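Local coordinates for protein MNT antitoxin (Aphanizomenon flos-aquae 2012/KM1/D3, PDB 7AE2) that transfers AMP from ATP onto a tyrosine of its cognate toxin HepT, twice in succession, and so neutralises the toxin, at residues B[29-34]-B[44-49]. Residues are numbered along the deposited sequence; the frame is centred on the assembly and turned at random.
Sequences VLFGSR and DWDFAV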
ATOM      1  N   VAL B  29      17.901 -12.539  -9.998  1.00 50.35           N
ATOM      2  CA  VAL B  29      17.724 -13.698  -9.129  1.00 51.38           C
ATOM      3  C   VAL B  29      16.306 -13.688  -8.573  1.00 51.25           C
ATOM      4  O   VAL B  29      15.822 -12.650  -8.106  1.00 53.05           O
ATOM      5  CB  VAL B  29      18.753 -13.711  -7.984  1.00 52.93           C
ATOM      6  CG1 VAL B  29      18.585 -14.960  -7.135  1.00 53.80           C
ATOM      7  CG2 VAL B  29      20.169 -13.622  -8.535  1.00 52.82           C
ATOM      8  N   LEU B  30      15.646 -14.840  -8.624  1.00 52.27           N
ATOM      9  CA  LEU B  30      14.334 -15.022  -8.020  1.00 54.38           C
ATOM     10  C   LEU B  30      14.499 -15.662  -6.649  1.00 55.56           C
ATOM     11  O   LEU B  30      15.208 -16.664  -6.506  1.00 56.97           O
ATOM     12  CB  LEU B  30      13.434 -15.890  -8.901  1.00 53.68           C
ATOM     13  CG  LEU B  30      12.055 -16.227  -8.325  1.00 59.46           C
ATOM     14  CD1 LEU B  30      11.111 -15.031  -8.402  1.00 59.04           C
ATOM     15  CD2 LEU B  30      11.454 -17.441  -9.019  1.00 61.18           C
ATOM     16  N   PHE B  31      13.846 -15.080  -5.646  1.00 59.01           N
ATOM     17  CA  PHE B  31      13.871 -15.606  -4.289  1.00 64.11           C
ATOM     18  C   PHE B  31      12.480 -15.458  -3.688  1.00 68.64           C
ATOM     19  O   PHE B  31      11.555 -14.939  -4.321  1.00 68.56           O
ATOM     20  CB  PHE B  31      14.934 -14.904  -3.433  1.00 66.39           C
ATOM     21  CG  PHE B  31      14.681 -13.434  -3.226  1.00 69.53           C
ATOM     22  CD1 PHE B  31      15.085 -12.506  -4.172  1.00 66.32           C
ATOM     23  CD2 PHE B  31      14.051 -12.982  -2.078  1.00 72.28           C
ATOM     24  CE1 PHE B  31      14.856 -11.152  -3.979  1.00 63.11           C
ATOM     25  CE2 PHE B  31      13.821 -11.633  -1.880  1.00 69.60           C
ATOM     26  CZ  PHE B  31      14.224 -10.717  -2.831  1.00 64.10           C
ATOM     27  N   GLY B  32      12.336 -15.925  -2.453  1.00 73.97           N
ATOM     28  CA  GLY B  32      11.057 -15.868  -1.777  1.00 76.87           C
ATOM     29  C   GLY B  32      10.214 -17.108  -1.988  1.00 80.59           C
ATOM     30  O   GLY B  32      10.742 -18.211  -2.153  1.00 83.34           O
ATOM     31  N   SER B  33       8.893 -16.928  -1.999  1.00 81.84           N
ATOM     32  CA  SER B  33       7.985 -18.066  -2.078  1.00 83.35           C
ATOM     33  C   SER B  33       8.000 -18.693  -3.468  1.00 82.20           C
ATOM     34  O   SER B  33       7.951 -19.921  -3.609  1.00 84.05           O
ATOM     35  CB  SER B  33       6.572 -17.626  -1.695  1.00 83.62           C
ATOM     36  N   ARG B  34       8.060 -17.857  -4.511  1.00 77.73           N
ATOM     37  CA  ARG B  34       7.981 -18.346  -5.885  1.00 77.18           C
ATOM     38  C   ARG B  34       9.107 -19.324  -6.205  1.00 78.54           C
ATOM     39  O   ARG B  34       8.912 -20.286  -6.958  1.00 79.99           O
ATOM     40  CB  ARG B  34       8.011 -17.167  -6.864  1.00 75.32           C
ATOM     41  CG  ARG B  34       6.822 -16.221  -6.769  1.00 73.81           C
ATOM     42  CD  ARG B  34       5.528 -16.874  -7.241  1.00 74.96           C
ATOM     43  NE  ARG B  34       4.414 -15.926  -7.247  1.00 75.89           N
ATOM     44  CZ  ARG B  34       3.178 -16.218  -7.641  1.00 79.68           C
ATOM     45  NH1 ARG B  34       2.882 -17.438  -8.068  1.00 81.97           N
ATOM     46  NH2 ARG B  34       2.234 -15.287  -7.609  1.00 82.08           N
ATOM     47  N   ASP B  44       3.857 -13.195  -3.783  1.00 91.30           N
ATOM     48  CA  ASP B  44       4.387 -12.150  -4.642  1.00 87.30           C
ATOM     49  C   ASP B  44       5.685 -12.611  -5.292  1.00 79.15           C
ATOM     50  O   ASP B  44       6.309 -13.587  -4.865  1.00 76.51           O
ATOM     51  CB  ASP B  44       4.619 -10.855  -3.854  1.00 91.10           C
ATOM     52  CG  ASP B  44       5.653 -11.015  -2.753  1.00 95.24           C
ATOM     53  OD1 ASP B  44       5.854 -12.153  -2.277  1.00 98.05           O
ATOM     54  OD2 ASP B  44       6.261  -9.997  -2.358  1.00 95.36           O
ATOM     55  N   TRP B  45       6.084 -11.894  -6.337  1.00 73.59           N
ATOM     56  CA  TRP B  45       7.301 -12.193  -7.080  1.00 64.35           C
ATOM     57  C   TRP B  45       8.431 -11.320  -6.545  1.00 60.28           C
ATOM     58  O   TRP B  45       8.374 -10.090  -6.651  1.00 60.77           O
ATOM     59  CB  TRP B  45       7.097 -11.961  -8.577  1.00 58.67           C
ATOM     60  CG  TRP B  45       6.053 -12.848  -9.183  1.00 58.21           C
ATOM     61  CD1 TRP B  45       4.708 -12.628  -9.214  1.00 59.96           C
ATOM     62  CD2 TRP B  45       6.271 -14.099  -9.845  1.00 59.67           C
ATOM     63  NE1 TRP B  45       4.073 -13.664  -9.855  1.00 64.17           N
ATOM     64  CE2 TRP B  45       5.011 -14.580 -10.252  1.00 63.96           C
ATOM     65  CE3 TRP B  45       7.409 -14.859 -10.133  1.00 58.73           C
ATOM     66  CZ2 TRP B  45       4.858 -15.787 -10.932  1.00 65.85           C
ATOM     67  CZ3 TRP B  45       7.254 -16.055 -10.808  1.00 58.24           C
ATOM     68  CH2 TRP B  45       5.988 -16.508 -11.200  1.00 61.48           C
ATOM     69  N   ASP B  46       9.448 -11.957  -5.971  1.00 55.24           N
ATOM     70  CA  ASP B  46      10.585 -11.266  -5.372  1.00 56.89           C
ATOM     71  C   ASP B  46      11.805 -11.471  -6.264  1.00 53.77           C
ATOM     72  O   ASP B  46      12.281 -12.601  -6.425  1.00 53.13           O
ATOM     73  CB  ASP B  46      10.841 -11.774  -3.954  1.00 64.32           C
ATOM     74  CG  ASP B  46       9.686 -11.482  -3.010  1.00 68.17           C
ATOM     75  OD1 ASP B  46       9.158 -10.349  -3.038  1.00 68.36           O
ATOM     76  OD2 ASP B  46       9.305 -12.388  -2.238  1.00 72.65           O
ATOM     77  N   PHE B  47      12.308 -10.383  -6.841  1.00 50.64           N
ATOM     78  CA  PHE B  47      13.478 -10.418  -7.708  1.00 49.71           C
ATOM     79  C   PHE B  47      14.601  -9.593  -7.097  1.00 52.32           C
ATOM     80  O   PHE B  47      14.360  -8.525  -6.524  1.00 53.10           O
ATOM     81  CB  PHE B  47      13.160  -9.886  -9.112  1.00 48.98           C
ATOM     82  CG  PHE B  47      12.121 -10.684  -9.848  1.00 49.54           C
ATOM     83  CD1 PHE B  47      12.450 -11.891 -10.444  1.00 53.55           C
ATOM     84  CD2 PHE B  47      10.821 -10.221  -9.960  1.00 50.03           C
ATOM     85  CE1 PHE B  47      11.497 -12.624 -11.127  1.00 50.83           C
ATOM     86  CE2 PHE B  47       9.864 -10.950 -10.641  1.00 50.97           C
ATOM     87  CZ  PHE B  47      10.203 -12.154 -11.225  1.00 51.35           C
ATOM     88  N   ALA B  48      15.826 -10.091  -7.225  1.00 51.61           N
ATOM     89  CA  ALA B  48      17.025  -9.370  -6.823  1.00 50.52           C
ATOM     90  C   ALA B  48      17.832  -9.034  -8.068  1.00 49.28           C
ATOM     91  O   ALA B  48      18.142  -9.921  -8.870  1.00 49.40           O
ATOM     92  CB  ALA B  48      17.866 -10.194  -5.847  1.00 52.73           C
ATOM     93  N   VAL B  49      18.166  -7.757  -8.229  1.00 50.31           N
ATOM     94  CA  VAL B  49      18.850  -7.278  -9.420  1.00 55.67           C
ATOM     95  C   VAL B  49      20.230  -6.765  -9.036  1.00 57.77           C
ATOM     96  O   VAL B  49      20.437  -6.226  -7.944  1.00 57.33           O
ATOM     97  CB  VAL B  49      18.043  -6.177 -10.142  1.00 57.67           C
ATOM     98  CG1 VAL B  49      16.785  -6.762 -10.760  1.00 57.32           C
ATOM     99  CG2 VAL B  49      17.693  -5.060  -9.173  1.00 57.02           C
TER
HETATM  100  O   HOH W   1       8.672 -14.512  -4.596  1.00 72.14           O
HETATM  101  O   HOH W   2       8.789 -14.310   0.125  1.00 77.78           O
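Strands 25-31 and 45-51 pair antiparallel and lead into the two ends of what is probably the GSX(10)DXD signature of the nucleotidyltransferases. Val29 and Ala48 form a hydrogen-bonded pair: Ala48 N donates to Val29 O at 2.7 Å and Val29 N to Ala48 O at 2.9 Å. The non-hydrogen-bonded pair Leu30-Phe47 follows, and then Phe31 N reaches Asp46 O in a nearly straight bond. Beyond it the strands part, and a water in the gap accepts from Asp46 N and lies near Phe31 O and Asp44 O.

The side chains fall on two faces. On one, Phe31 has its CG between the backbone N and the carbonyl carbon (chi1 64°), a rotation that brings the ring across to the neighbouring strand. Asp46 CB sits over one face of the Phe31 ring, 3.7 Å from the centroid, while Phe31 CE1 meets Ala48 CB. Val101 of helix 95-104 also packs on this side. On the other, Leu30 CD1 touches Phe47 CE1 (3.7 Å) and the edge of Trp45.

Past the glycine, Arg34 bends at chi2 (-68°) and runs over the indole. Its CD stands above the six-membered ring, 3.7 Å from that centroid, and the guanidinium lies nearly flat on Trp45, planes 15° apart, in an off-centre cation-pi contact with the five-membered ring. A weak bond from Arg34 NH2 reaches Ser43 O, just before Asp44.

Asp44 OD2 and Asp46 OD1 come within 3.0 Å, two acceptors side by side. Both aspartates are inferred active-site residues that probably bind both magnesium ions, with neighbouring Asp86 probably a ligand of one, as in the polymerase beta nucleotidyltransferase fold.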